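ML032222a iGluR (Mnemiopsis leidyi, PDB 4YKI) probably serves as a subunit of a glycine-activated ion channel of the ionotropic glutamate receptor family, represented here by its ligand-binding domain with glycine bound. Local coordinates at residues I56-R61 against N74-D79; M109-K114 against F212-G217; N125-L130 against F203-E208. One frame throughout, in Å; residues are numbered along the deposited sequence.

In the fold
Contact 1 closes a short loop early in the chain, joining the end of strand 52-56 to helix 75-81. Contact 2 follows it and closes a much longer loop by pairing strand 109-118 with strand 202-218. Contact 3 is nested inside that loop and also uses strand 202-218, so contacts 2 and 3 share one mixed sheet and touch through Lys-114 and Ser-204. Centre to centre, contacts 2 and 3 are about 20 Å apart, contacts 1 and 2 about 19 Å, and contacts 1 and 3 about 31 Å, across the centre of the chain. This spacing is consistent with a two-lobed, periplasmic-binding-protein-like domain with glycine held between contact 1 and the sheet of the other two.

Contact 1 of 3, residues I56-R61 against N74-D79; sequences IQPDDR and NGMIRD
Pro-58 packs its ring against the backbone and side chains of the 74-79 segment, and this is where the contact is tight. Its CD lies 3.7 Å from Met-76 CG, its CB 3.8 Å from Gly-75 C, and the same CB also meets Asp-79 OD2 at 3.6 Å, so three residues of the facing segment meet one ring. Beside it Asp-60 makes the one direct hydrogen bond between the segments: Gly-75 N donates to Asp-60 OD2 over 2.9 Å, with an N-H...O angle of 158°, and reaches the syn lone pair. A chi1 of 64° tucks CG between the backbone N and the carbonyl carbon, which swings the carboxylate across to Gly-75 while OD1 accepts from Lys-62 N. Were Asp-60 replaced, an alanine here is likely to leave Gly-75 N without this acceptor and the turn without this link to the helix.

The other flank is held by water. Both oxygens of Asp-79 are used: OD2 accepts hydrogen bonds from water 1, at 2.8 Å, and from water 2, and these waters also donate to Ile-56 O and Gln-57 O respectively, while OD1 accepts from water 3, 2.9 Å away, which in turn accepts from Asp-59 N. No direct polar bond joins Asp-79 to the 56-61 segment.

The type I turn Pro-58 to Arg-61 thus sits against the beginning of helix 75-81, just after strand 52-56 of the parallel sheet; Met-76 continues inward to Phe-63 and to Ile-88 of strand 87-89.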
ATOM      1  N   ILE B  56      -3.844   8.112  23.887  1.00 11.79           N
ATOM      2  CA  ILE B  56      -3.140   9.279  24.427  1.00 12.08           C
ATOM      3  C   ILE B  56      -2.919  10.266  23.284  1.00 11.66           C
ATOM      4  O   ILE B  56      -2.292   9.949  22.264  1.00 12.09           O
ATOM      5  CB  ILE B  56      -1.780   8.898  25.051  1.00 14.38           C
ATOM      6  CG1 ILE B  56      -2.018   7.907  26.207  1.00 17.05           C
ATOM      7  CG2 ILE B  56      -0.979  10.160  25.505  1.00 15.44           C
ATOM      8  CD1 ILE B  56      -0.811   7.544  27.028  1.00 18.34           C
ATOM      9  N   GLN B  57      -3.461  11.467  23.460  1.00 11.72           N
ATOM     10  CA  GLN B  57      -3.276  12.525  22.484  1.00 11.62           C
ATOM     11  C   GLN B  57      -2.091  13.396  22.844  1.00 12.22           C
ATOM     12  O   GLN B  57      -1.864  13.685  24.000  1.00 13.52           O
ATOM     13  CB  GLN B  57      -4.524  13.395  22.420  1.00 11.96           C
ATOM     14  CG  GLN B  57      -5.800  12.643  22.177  1.00 12.69           C
ATOM     15  CD  GLN B  57      -6.918  13.570  21.802  1.00 15.16           C
ATOM     16  OE1 GLN B  57      -6.858  14.256  20.778  1.00 17.72           O
ATOM     17  NE2 GLN B  57      -7.957  13.612  22.635  1.00 17.14           N
ATOM     18  N   PRO B  58      -1.336  13.864  21.847  1.00 12.72           N
ATOM     19  CA  PRO B  58      -0.257  14.802  22.161  1.00 13.23           C
ATOM     20  C   PRO B  58      -0.827  16.141  22.589  1.00 14.39           C
ATOM     21  O   PRO B  58      -1.814  16.603  22.015  1.00 14.41           O
ATOM     22  CB  PRO B  58       0.492  14.942  20.837  1.00 14.06           C
ATOM     23  CG  PRO B  58      -0.566  14.725  19.817  1.00 13.59           C
ATOM     24  CD  PRO B  58      -1.478  13.660  20.400  1.00 13.20           C
ATOM     25  N   ASP B  59      -0.216  16.757  23.588  1.00 15.84           N
ATOM     26  CA  ASP B  59      -0.670  18.053  24.043  1.00 17.50           C
ATOM     27  C   ASP B  59      -0.675  19.103  22.919  1.00 15.98           C
ATOM     28  O   ASP B  59      -1.524  19.995  22.888  1.00 18.77           O
ATOM     29  CB  ASP B  59       0.226  18.523  25.200  1.00 21.15           C
ATOM     30  CG  ASP B  59       0.168  17.595  26.404  1.00 25.65           C
ATOM     31  OD1 ASP B  59      -0.917  17.044  26.664  1.00 25.39           O
ATOM     32  OD2 ASP B  59       1.194  17.450  27.116  1.00 28.22           O
ATOM     33  N   ASP B  60       0.262  18.996  21.985  1.00 13.25           N
ATOM     34  CA  ASP B  60       0.356  19.972  20.907  1.00 13.61           C
ATOM     35  C   ASP B  60      -0.677  19.729  19.795  1.00 14.17           C
ATOM     36  O   ASP B  60      -0.803  20.559  18.916  1.00 16.12           O
ATOM     37  CB  ASP B  60       1.797  20.076  20.355  1.00 13.35           C
ATOM     38  CG  ASP B  60       2.323  18.795  19.694  1.00 13.47           C
ATOM     39  OD1 ASP B  60       1.526  17.893  19.336  1.00 12.96           O
ATOM     40  OD2 ASP B  60       3.566  18.745  19.509  1.00 13.31           O
ATOM     41  N   ARG B  61      -1.401  18.603  19.857  1.00 14.40           N
ATOM     42  CA  ARG B  61      -2.428  18.194  18.890  1.00 15.94           C
ATOM     43  C   ARG B  61      -1.925  18.148  17.430  1.00 14.15           C
ATOM     44  O   ARG B  61      -2.685  18.298  16.487  1.00 15.40           O
ATOM     45  CB  ARG B  61      -3.722  18.993  19.091  1.00 19.26           C
ATOM     46  CG  ARG B  61      -4.424  18.787  20.485  1.00 21.05           C
ATOM     47  CD  ARG B  61      -4.941  17.324  20.697  1.00 23.50           C
ATOM     48  NE  ARG B  61      -5.896  17.195  21.808  1.00 24.83           N
ATOM     49  CZ  ARG B  61      -5.563  17.046  23.087  1.00 23.54           C
ATOM     50  NH1 ARG B  61      -4.291  16.995  23.447  1.00 21.53           N
ATOM     51  NH2 ARG B  61      -6.506  16.922  24.015  1.00 25.87           N
ATOM     52  N   ASN B  74       7.830  16.581  17.033  1.00 11.76           N
ATOM     53  CA  ASN B  74       6.664  16.982  17.815  1.00 11.20           C
ATOM     54  C   ASN B  74       5.505  16.030  17.535  1.00 10.72           C
ATOM     55  O   ASN B  74       5.683  14.988  16.887  1.00 11.45           O
ATOM     56  CB  ASN B  74       6.316  18.465  17.572  1.00 11.18           C
ATOM     57  CG  ASN B  74       5.937  18.771  16.156  1.00 12.35           C
ATOM     58  OD1 ASN B  74       5.688  17.881  15.340  1.00 12.66           O
ATOM     59  ND2 ASN B  74       5.872  20.054  15.851  1.00 15.01           N
ATOM     60  N   GLY B  75       4.334  16.346  18.068  1.00 11.09           N
ATOM     61  CA  GLY B  75       3.130  15.584  17.762  1.00 11.65           C
ATOM     62  C   GLY B  75       3.138  14.159  18.269  1.00 10.78           C
ATOM     63  O   GLY B  75       3.833  13.783  19.211  1.00 10.97           O
ATOM     64  N   MET B  76       2.345  13.329  17.606  1.00 10.67           N
ATOM     65  CA  MET B  76       2.264  11.912  17.964  1.00 10.05           C
ATOM     66  C   MET B  76       3.605  11.221  17.765  1.00 10.07           C
ATOM     67  O   MET B  76       3.922  10.302  18.501  1.00 10.68           O
ATOM     68  CB  MET B  76       1.153  11.216  17.165  1.00 10.19           C
ATOM     69  CG  MET B  76      -0.256  11.619  17.617  1.00 10.70           C
ATOM     70  SD  MET B  76      -1.591  10.830  16.671  1.00 11.42           S
ATOM     71  CE  MET B  76      -1.490  11.834  15.206  1.00 11.74           C
ATOM     72  N   ILE B  77       4.370  11.641  16.756  1.00 10.37           N
ATOM     73  CA  ILE B  77       5.683  11.049  16.527  1.00 10.43           C
ATOM     74  C   ILE B  77       6.555  11.229  17.775  1.00 10.83           C
ATOM     75  O   ILE B  77       7.181  10.284  18.256  1.00 11.03           O
ATOM     76  CB  ILE B  77       6.392  11.666  15.303  1.00 11.65           C
ATOM     77  CG1 ILE B  77       5.570  11.521  14.009  1.00 11.14           C
ATOM     78  CG2 ILE B  77       7.770  11.028  15.133  1.00 12.15           C
ATOM     79  CD1 ILE B  77       5.350  10.118  13.520  1.00 12.35           C
ATOM     80  N   ARG B  78       6.595  12.451  18.308  1.00 11.05           N
ATOM     81  CA  ARG B  78       7.408  12.732  19.487  1.00 11.09           C
ATOM     82  C   ARG B  78       6.963  11.913  20.693  1.00 10.23           C
ATOM     83  O   ARG B  78       7.792  11.398  21.438  1.00 11.35           O
ATOM     84  CB  ARG B  78       7.396  14.235  19.810  1.00 11.82           C
ATOM     85  CG  ARG B  78       8.181  14.641  21.045  1.00 12.75           C
ATOM     86  CD  ARG B  78       9.665  14.314  20.974  1.00 14.19           C
ATOM     87  NE  ARG B  78      10.371  14.851  22.143  1.00 15.08           N
ATOM     88  CZ  ARG B  78      10.809  16.103  22.259  1.00 16.37           C
ATOM     89  NH1 ARG B  78      10.674  16.986  21.278  1.00 16.22           N
ATOM     90  NH2 ARG B  78      11.400  16.466  23.380  1.00 18.53           N
ATOM     91  N   ASP B  79       5.650  11.783  20.883  1.00 10.87           N
ATOM     92  CA  ASP B  79       5.162  10.998  22.012  1.00 11.42           C
ATOM     93  C   ASP B  79       5.614   9.546  21.902  1.00 11.51           C
ATOM     94  O   ASP B  79       5.928   8.908  22.899  1.00 11.58           O
ATOM     95  CB  ASP B  79       3.634  11.050  22.092  1.00 12.55           C
ATOM     96  CG  ASP B  79       3.085  12.290  22.781  1.00 13.21           C
ATOM     97  OD1 ASP B  79       3.851  13.183  23.191  1.00 14.30           O
ATOM     98  OD2 ASP B  79       1.832  12.347  22.864  1.00 15.31           O
TER
HETATM   99  O   HOH W   1       0.307  10.709  21.232  1.00 12.98           O
HETATM  100  O   HOH W   2       0.773  13.245  25.383  1.00 28.16           O
HETATM  101  O   HOH W   3       2.304  15.118  24.645  1.00 23.81           O

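Contact 2 of 3, residues M109-K114 against F212-G217; sequences MDAGIK and FEYAFG. With MG (magnesium ion), chain D.
Asp-110 and Glu-213 meet at a magnesium ion, each giving one carboxylate oxygen: Asp-110 OD1 and Glu-213 OE2 both lie 2.1 Å from the metal. These oxygens are 2.8 Å apart, as expected of neighbouring ligands on one cation. Waters 4 and 5 are also ligands, and water 4 donates to Glu-213 OE1, which with the metal bond probably helps tilt that carboxylate; the two carboxylate planes are 65° apart. Asp-110 and Glu-213 of the second subunit supply the other two ligands, and Arg-236 of that subunit donates to Glu-213 OE2.

The backbone sets this pair in place. Asp-110 and Glu-213 form a non-hydrogen-bonded antiparallel pair, flanked by hydrogen-bonded pairs in which Tyr-214 N reaches Met-109 O and Ala-111 N reaches Phe-212 O, each over 2.9 Å. On the opposite face, Ala-111 CB lies over the Tyr-214 ring, 4.3 Å from its centroid, in a CH-pi contact, and Met-109 SD meets that ring at its edge. Tyr-214 OH bonds Glu-188, and its side chain touches glycine.

The arrangement is an antiparallel strand pair with a metal site shared across the dimer on one face and ligand-pocket residue Tyr-214 on the other.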
ATOM      1  N   MET B 109      -4.043   1.794   3.343  1.00 14.01           N
ATOM      2  CA  MET B 109      -4.749   2.663   2.387  1.00 13.91           C
ATOM      3  C   MET B 109      -3.801   3.536   1.571  1.00 13.47           C
ATOM      4  O   MET B 109      -3.080   4.365   2.103  1.00 14.16           O
ATOM      5  CB  MET B 109      -5.745   3.565   3.123  1.00 14.89           C
ATOM      6  CG  MET B 109      -6.619   4.378   2.201  1.00 14.63           C
ATOM      7  SD  MET B 109      -7.854   5.371   3.066  1.00 16.88           S
ATOM      8  CE  MET B 109      -8.819   4.124   3.837  1.00 17.77           C
ATOM      9  N   ASP B 110      -3.840   3.407   0.252  1.00 12.99           N
ATOM     10  CA  ASP B 110      -3.122   4.316  -0.632  1.00 13.45           C
ATOM     11  C   ASP B 110      -3.742   5.696  -0.515  1.00 14.41           C
ATOM     12  O   ASP B 110      -4.949   5.836  -0.429  1.00 15.54           O
ATOM     13  CB  ASP B 110      -3.246   3.868  -2.122  1.00 14.71           C
ATOM     14  CG  ASP B 110      -2.181   2.867  -2.585  1.00 15.57           C
ATOM     15  OD1 ASP B 110      -1.484   2.247  -1.751  1.00 14.25           O
ATOM     16  OD2 ASP B 110      -2.098   2.683  -3.827  1.00 17.31           O
ATOM     17  N   ALA B 111      -2.897   6.709  -0.567  1.00 13.48           N
ATOM     18  CA  ALA B 111      -3.356   8.086  -0.533  1.00 13.36           C
ATOM     19  C   ALA B 111      -2.405   8.958  -1.341  1.00 13.85           C
ATOM     20  O   ALA B 111      -1.250   8.590  -1.611  1.00 14.73           O
ATOM     21  CB  ALA B 111      -3.458   8.588   0.913  1.00 14.06           C
ATOM     22  N   GLY B 112      -2.924  10.108  -1.740  1.00 13.99           N
ATOM     23  CA  GLY B 112      -2.155  11.112  -2.432  1.00 13.22           C
ATOM     24  C   GLY B 112      -2.416  12.473  -1.831  1.00 12.30           C
ATOM     25  O   GLY B 112      -3.335  12.656  -1.029  1.00 13.19           O
ATOM     26  N   ILE B 113      -1.572  13.429  -2.209  1.00 12.19           N
ATOM     27  CA  ILE B 113      -1.811  14.832  -1.901  1.00 12.60           C
ATOM     28  C   ILE B 113      -2.851  15.388  -2.859  1.00 13.03           C
ATOM     29  O   ILE B 113      -2.804  15.127  -4.069  1.00 14.05           O
ATOM     30  CB  ILE B 113      -0.500  15.656  -1.963  1.00 13.28           C
ATOM     31  CG1 ILE B 113       0.544  15.112  -0.975  1.00 14.02           C
ATOM     32  CG2 ILE B 113      -0.764  17.130  -1.696  1.00 13.45           C
ATOM     33  CD1 ILE B 113       0.073  15.091   0.474  1.00 13.94           C
ATOM     34  N   LYS B 114      -3.818  16.110  -2.295  1.00 12.57           N
ATOM     35  CA  LYS B 114      -4.900  16.713  -3.056  1.00 13.51           C
ATOM     36  C   LYS B 114      -5.057  18.182  -2.658  1.00 12.93           C
ATOM     37  O   LYS B 114      -5.077  18.516  -1.476  1.00 13.44           O
ATOM     38  CB  LYS B 114      -6.214  15.970  -2.803  1.00 15.36           C
ATOM     39  CG  LYS B 114      -7.352  16.532  -3.634  1.00 18.12           C
ATOM     40  CD  LYS B 114      -8.634  15.786  -3.460  1.00 24.29           C
ATOM     41  CE  LYS B 114      -9.715  16.305  -4.402  1.00 27.36           C
ATOM     42  NZ  LYS B 114      -9.352  16.192  -5.850  1.00 29.44           N
ATOM     43  N   PHE B 212       1.626   7.698  -1.371  1.00 13.54           N
ATOM     44  CA  PHE B 212       2.000   7.250  -0.036  1.00 12.35           C
ATOM     45  C   PHE B 212       0.883   6.369   0.539  1.00 11.67           C
ATOM     46  O   PHE B 212      -0.096   6.079  -0.141  1.00 12.27           O
ATOM     47  CB  PHE B 212       2.368   8.446   0.866  1.00 11.49           C
ATOM     48  CG  PHE B 212       1.257   9.435   1.056  1.00 12.40           C
ATOM     49  CD1 PHE B 212       1.082  10.464   0.171  1.00 12.85           C
ATOM     50  CD2 PHE B 212       0.386   9.329   2.131  1.00 11.83           C
ATOM     51  CE1 PHE B 212       0.061  11.366   0.326  1.00 14.33           C
ATOM     52  CE2 PHE B 212      -0.650  10.222   2.287  1.00 13.25           C
ATOM     53  CZ  PHE B 212      -0.807  11.248   1.374  1.00 13.59           C
ATOM     54  N   GLU B 213       1.081   5.920   1.768  1.00 11.63           N
ATOM     55  CA  GLU B 213       0.161   5.029   2.461  1.00 11.32           C
ATOM     56  C   GLU B 213      -0.258   5.644   3.773  1.00 10.66           C
ATOM     57  O   GLU B 213       0.469   6.449   4.367  1.00 11.58           O
ATOM     58  CB  GLU B 213       0.885   3.746   2.849  1.00 11.71           C
ATOM     59  CG  GLU B 213       1.303   2.884   1.716  1.00 13.01           C
ATOM     60  CD  GLU B 213       0.166   2.084   1.118  1.00 13.21           C
ATOM     61  OE1 GLU B 213      -0.977   2.111   1.645  1.00 13.87           O
ATOM     62  OE2 GLU B 213       0.434   1.367   0.119  1.00 13.43           O
ATOM     63  N   TYR B 214      -1.409   5.203   4.268  1.00 10.99           N
ATOM     64  CA  TYR B 214      -1.722   5.254   5.675  1.00 10.07           C
ATOM     65  C   TYR B 214      -1.344   3.926   6.334  1.00 10.47           C
ATOM     66  O   TYR B 214      -1.610   2.844   5.801  1.00 10.95           O
ATOM     67  CB  TYR B 214      -3.219   5.518   5.911  1.00 11.02           C
ATOM     68  CG  TYR B 214      -3.702   6.877   5.488  1.00 10.98           C
ATOM     69  CD1 TYR B 214      -2.902   8.003   5.635  1.00 11.15           C
ATOM     70  CD2 TYR B 214      -4.967   7.039   4.965  1.00 11.22           C
ATOM     71  CE1 TYR B 214      -3.376   9.273   5.262  1.00 11.43           C
ATOM     72  CE2 TYR B 214      -5.447   8.280   4.621  1.00 11.23           C
ATOM     73  CZ  TYR B 214      -4.657   9.392   4.755  1.00 11.54           C
ATOM     74  OH  TYR B 214      -5.185  10.597   4.376  1.00 11.82           O
ATOM     75  N   ALA B 215      -0.696   4.023   7.486  1.00 10.39           N
ATOM     76  CA  ALA B 215      -0.291   2.883   8.258  1.00 10.37           C
ATOM     77  C   ALA B 215      -0.335   3.296   9.724  1.00 10.66           C
ATOM     78  O   ALA B 215      -0.692   4.437  10.045  1.00 11.11           O
ATOM     79  CB  ALA B 215       1.107   2.443   7.854  1.00 10.75           C
ATOM     80  N   PHE B 216      -0.023   2.370  10.623  1.00 10.33           N
ATOM     81  CA  PHE B 216       0.182   2.721  12.023  1.00  9.69           C
ATOM     82  C   PHE B 216       1.690   2.958  12.233  1.00 10.82           C
ATOM     83  O   PHE B 216       2.542   2.421  11.503  1.00 11.72           O
ATOM     84  CB  PHE B 216      -0.339   1.608  12.948  1.00 11.02           C
ATOM     85  CG  PHE B 216      -1.850   1.461  13.001  1.00 10.47           C
ATOM     86  CD1 PHE B 216      -2.716   2.373  12.434  1.00 11.09           C
ATOM     87  CD2 PHE B 216      -2.386   0.383  13.668  1.00 11.44           C
ATOM     88  CE1 PHE B 216      -4.094   2.198  12.522  1.00 11.77           C
ATOM     89  CE2 PHE B 216      -3.766   0.212  13.757  1.00 13.49           C
ATOM     90  CZ  PHE B 216      -4.597   1.141  13.185  1.00 12.33           C
ATOM     91  N   GLY B 217       2.021   3.757  13.244  1.00 10.18           N
ATOM     92  CA  GLY B 217       3.415   4.010  13.592  1.00 11.01           C
ATOM     93  C   GLY B 217       3.877   3.150  14.752  1.00 10.51           C
ATOM     94  O   GLY B 217       3.124   2.933  15.696  1.00 10.97           O
TER
HETATM   95 MG    MG D 302      -0.836   0.369  -1.161  0.68 10.09          MG
HETATM   96  O   HOH W   4      -2.321   0.302   0.336  1.00 13.61           O
HETATM   97  O   HOH W   5       0.795   0.354  -2.496  1.00 13.77           O

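Contact 3 of 3, residues N125-L130 against F203-E208; sequences NQVLEL and FSVGEE. With SO4 (sulfate ion), chain F.
The peptide plane between Asn-125 and Gln-126 carries a methyl group of Val-205 on one face: CG1 stands almost squarely above Gln-126 N, 3.7 Å away, and 3.9 Å from Asn-125 C. With chi1 at 179°, that methyl is anti to the backbone N of Val-205 and so extends toward the 125-130 segment, where it also approaches Val-127 CG1. Gly-206 CA comes to the carbonyl end from the same side of the plane, 3.2 Å from Asn-125 O; a phi of 70°, more readily adopted by glycine, lets the chain turn there. The Phe-203 ring is met at its edge, close to its plane, by O4 of a sulfate.

No direct hydrogen bond joins the two segments. Water 6 does so instead, accepting from Val-127 N and donating to Val-205 O, each at 2.9 Å. Within the 125-130 segment, side chains hold the backbone: Glu-129 OE1 accepts from Asn-125 N at 2.9 Å, nearly straight at 170°, from above the carboxylate plane, and Gln-126 OE1 accepts from Leu-128 N, also from above its amide plane. Gln-126 NE2 then bonds Tyr-158.

The sulfate, probably from the crystallisation liquor, is held by Ser-204, whose N donates to O4 and whose OG donates to O3; Lys-114 NZ also bonds that OG.

Val-127 packs on Leu-161 of helix 157-164 and Ile-186 of strand 183-188. The contact is a water-bridged apolar join between the loop entering 3-10 segment 127-130 and residues 205-206, just after strand residues 203-204, in what is probably the second lobe of a periplasmic-binding-protein-like domain.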
ATOM      1  N   ASN B 125      -5.154  25.493 -12.097  1.00 21.73           N
ATOM      2  CA  ASN B 125      -5.013  24.147 -12.656  1.00 23.42           C
ATOM      3  C   ASN B 125      -3.960  23.288 -11.936  1.00 20.92           C
ATOM      4  O   ASN B 125      -4.009  22.056 -11.988  1.00 21.96           O
ATOM      5  CB  ASN B 125      -4.634  24.241 -14.144  1.00 26.76           C
ATOM      6  CG  ASN B 125      -5.680  24.973 -14.977  1.00 30.81           C
ATOM      7  OD1 ASN B 125      -6.884  24.757 -14.822  1.00 32.75           O
ATOM      8  ND2 ASN B 125      -5.221  25.847 -15.863  1.00 32.55           N
ATOM      9  N   GLN B 126      -2.995  23.926 -11.285  1.00 17.62           N
ATOM     10  CA  GLN B 126      -1.913  23.201 -10.623  1.00 17.21           C
ATOM     11  C   GLN B 126      -1.366  24.101  -9.529  1.00 15.99           C
ATOM     12  O   GLN B 126      -1.279  25.311  -9.715  1.00 15.47           O
ATOM     13  CB  GLN B 126      -0.821  22.820 -11.633  1.00 18.92           C
ATOM     14  CG  GLN B 126       0.059  21.606 -11.233  1.00 19.97           C
ATOM     15  CD  GLN B 126       1.182  21.951 -10.273  1.00 19.69           C
ATOM     16  OE1 GLN B 126       1.663  23.084 -10.232  1.00 20.19           O
ATOM     17  NE2 GLN B 126       1.611  20.964  -9.493  1.00 20.37           N
ATOM     18  N   VAL B 127      -1.015  23.523  -8.381  1.00 14.78           N
ATOM     19  CA  VAL B 127      -0.743  24.337  -7.196  1.00 15.30           C
ATOM     20  C   VAL B 127       0.399  25.338  -7.355  1.00 14.43           C
ATOM     21  O   VAL B 127       0.376  26.387  -6.716  1.00 14.49           O
ATOM     22  CB  VAL B 127      -0.497  23.500  -5.917  1.00 16.14           C
ATOM     23  CG1 VAL B 127      -1.795  22.822  -5.450  1.00 18.44           C
ATOM     24  CG2 VAL B 127       0.625  22.484  -6.107  1.00 16.46           C
ATOM     25  N   LEU B 128       1.402  25.056  -8.182  1.00 14.62           N
ATOM     26  CA  LEU B 128       2.530  25.974  -8.291  1.00 14.31           C
ATOM     27  C   LEU B 128       2.105  27.297  -8.916  1.00 14.89           C
ATOM     28  O   LEU B 128       2.803  28.303  -8.753  1.00 15.65           O
ATOM     29  CB  LEU B 128       3.705  25.357  -9.052  1.00 16.12           C
ATOM     30  CG  LEU B 128       4.427  24.203  -8.327  1.00 17.38           C
ATOM     31  CD1 LEU B 128       5.596  23.694  -9.172  1.00 19.23           C
ATOM     32  CD2 LEU B 128       4.918  24.571  -6.928  1.00 17.15           C
ATOM     33  N   GLU B 129       0.958  27.309  -9.596  1.00 14.78           N
ATOM     34  CA  GLU B 129       0.406  28.560 -10.116  1.00 15.71           C
ATOM     35  C   GLU B 129       0.129  29.596  -9.029  1.00 14.45           C
ATOM     36  O   GLU B 129       0.075  30.798  -9.306  1.00 16.66           O
ATOM     37  CB  GLU B 129      -0.886  28.282 -10.882  1.00 17.64           C
ATOM     38  CG  GLU B 129      -0.632  27.480 -12.142  1.00 21.95           C
ATOM     39  CD  GLU B 129      -1.890  27.029 -12.861  1.00 25.36           C
ATOM     40  OE1 GLU B 129      -3.005  27.407 -12.448  1.00 25.00           O
ATOM     41  OE2 GLU B 129      -1.741  26.276 -13.853  1.00 29.42           O
ATOM     42  N   LEU B 130      -0.055  29.144  -7.795  1.00 14.17           N
ATOM     43  CA  LEU B 130      -0.299  30.049  -6.687  1.00 13.89           C
ATOM     44  C   LEU B 130       0.824  31.075  -6.492  1.00 14.56           C
ATOM     45  O   LEU B 130       0.576  32.180  -6.003  1.00 14.96           O
ATOM     46  CB  LEU B 130      -0.492  29.241  -5.402  1.00 14.45           C
ATOM     47  CG  LEU B 130      -1.825  28.501  -5.310  1.00 14.07           C
ATOM     48  CD1 LEU B 130      -1.743  27.407  -4.272  1.00 14.54           C
ATOM     49  CD2 LEU B 130      -2.974  29.443  -5.007  1.00 15.13           C
ATOM     50  N   PHE B 203     -13.890  22.849  -5.154  1.00 14.06           N
ATOM     51  CA  PHE B 203     -13.486  22.136  -6.358  1.00 14.27           C
ATOM     52  C   PHE B 203     -12.019  21.714  -6.297  1.00 14.83           C
ATOM     53  O   PHE B 203     -11.259  22.203  -5.475  1.00 15.37           O
ATOM     54  CB  PHE B 203     -13.720  23.040  -7.591  1.00 16.17           C
ATOM     55  CG  PHE B 203     -15.152  23.475  -7.751  1.00 17.29           C
ATOM     56  CD1 PHE B 203     -16.036  22.681  -8.442  1.00 19.02           C
ATOM     57  CD2 PHE B 203     -15.620  24.648  -7.177  1.00 17.99           C
ATOM     58  CE1 PHE B 203     -17.384  23.055  -8.583  1.00 20.13           C
ATOM     59  CE2 PHE B 203     -16.968  25.027  -7.332  1.00 19.89           C
ATOM     60  CZ  PHE B 203     -17.825  24.219  -8.013  1.00 19.07           C
ATOM     61  N   SER B 204     -11.629  20.815  -7.179  1.00 16.10           N
ATOM     62  CA  SER B 204     -10.249  20.365  -7.265  1.00 15.10           C
ATOM     63  C   SER B 204      -9.316  21.382  -7.911  1.00 15.68           C
ATOM     64  O   SER B 204      -9.723  22.166  -8.783  1.00 18.03           O
ATOM     65  CB  SER B 204     -10.186  19.091  -8.092  1.00 20.68           C
ATOM     66  OG  SER B 204     -10.966  18.095  -7.504  1.00 22.63           O
ATOM     67  N   VAL B 205      -8.055  21.373  -7.493  1.00 15.15           N
ATOM     68  CA  VAL B 205      -6.992  22.037  -8.227  1.00 15.31           C
ATOM     69  C   VAL B 205      -6.080  20.966  -8.789  1.00 16.39           C
ATOM     70  O   VAL B 205      -5.161  20.470  -8.107  1.00 16.56           O
ATOM     71  CB  VAL B 205      -6.172  22.982  -7.355  1.00 16.54           C
ATOM     72  CG1 VAL B 205      -5.042  23.629  -8.161  1.00 17.35           C
ATOM     73  CG2 VAL B 205      -7.073  24.044  -6.741  1.00 17.31           C
ATOM     74  N   GLY B 206      -6.336  20.594 -10.034  1.00 19.90           N
ATOM     75  CA  GLY B 206      -5.561  19.557 -10.691  1.00 20.97           C
ATOM     76  C   GLY B 206      -5.833  18.190 -10.094  1.00 19.41           C
ATOM     77  O   GLY B 206      -6.747  17.982  -9.298  1.00 26.26           O
ATOM     78  N   GLU B 207      -4.986  17.251 -10.482  1.00 20.44           N
ATOM     79  CA  GLU B 207      -5.086  15.880 -10.034  1.00 20.35           C
ATOM     80  C   GLU B 207      -4.299  15.701  -8.747  1.00 17.47           C
ATOM     81  O   GLU B 207      -3.470  16.519  -8.391  1.00 18.00           O
ATOM     82  CB  GLU B 207      -4.530  14.933 -11.101  1.00 21.08           C
ATOM     83  CG  GLU B 207      -5.219  15.013 -12.468  1.00 25.10           C
ATOM     84  CD  GLU B 207      -6.656  14.557 -12.413  1.00 37.63           C
ATOM     85  OE1 GLU B 207      -6.916  13.495 -11.811  1.00 51.17           O
ATOM     86  OE2 GLU B 207      -7.530  15.264 -12.962  1.00 54.52           O
ATOM     87  N   GLU B 208      -4.527  14.583  -8.093  1.00 17.06           N
ATOM     88  CA  GLU B 208      -3.719  14.234  -6.933  1.00 16.91           C
ATOM     89  C   GLU B 208      -2.283  14.003  -7.370  1.00 17.34           C
ATOM     90  O   GLU B 208      -2.034  13.644  -8.535  1.00 18.29           O
ATOM     91  CB  GLU B 208      -4.301  13.015  -6.240  1.00 19.63           C
ATOM     92  CG  GLU B 208      -5.665  13.310  -5.683  1.00 19.69           C
ATOM     93  CD  GLU B 208      -6.218  12.241  -4.785  1.00 27.77           C
ATOM     94  OE1 GLU B 208      -5.476  11.293  -4.436  1.00 25.44           O
ATOM     95  OE2 GLU B 208      -7.411  12.360  -4.412  1.00 30.29           O
TER
HETATM   96  S   SO4 F 302     -13.736  18.705  -9.843  0.54 23.55           S
HETATM   97  O1  SO4 F 302     -13.230  19.464 -10.984  0.54 22.46           O
HETATM   98  O2  SO4 F 302     -15.090  18.221 -10.103  0.54 33.20           O
HETATM   99  O3  SO4 F 302     -12.868  17.546  -9.613  0.54 22.66           O
HETATM  100  O4  SO4 F 302     -13.764  19.574  -8.682  0.54 19.87           O
HETATM  101  O   HOH W   6      -2.258  20.854  -8.204  1.00 18.13           O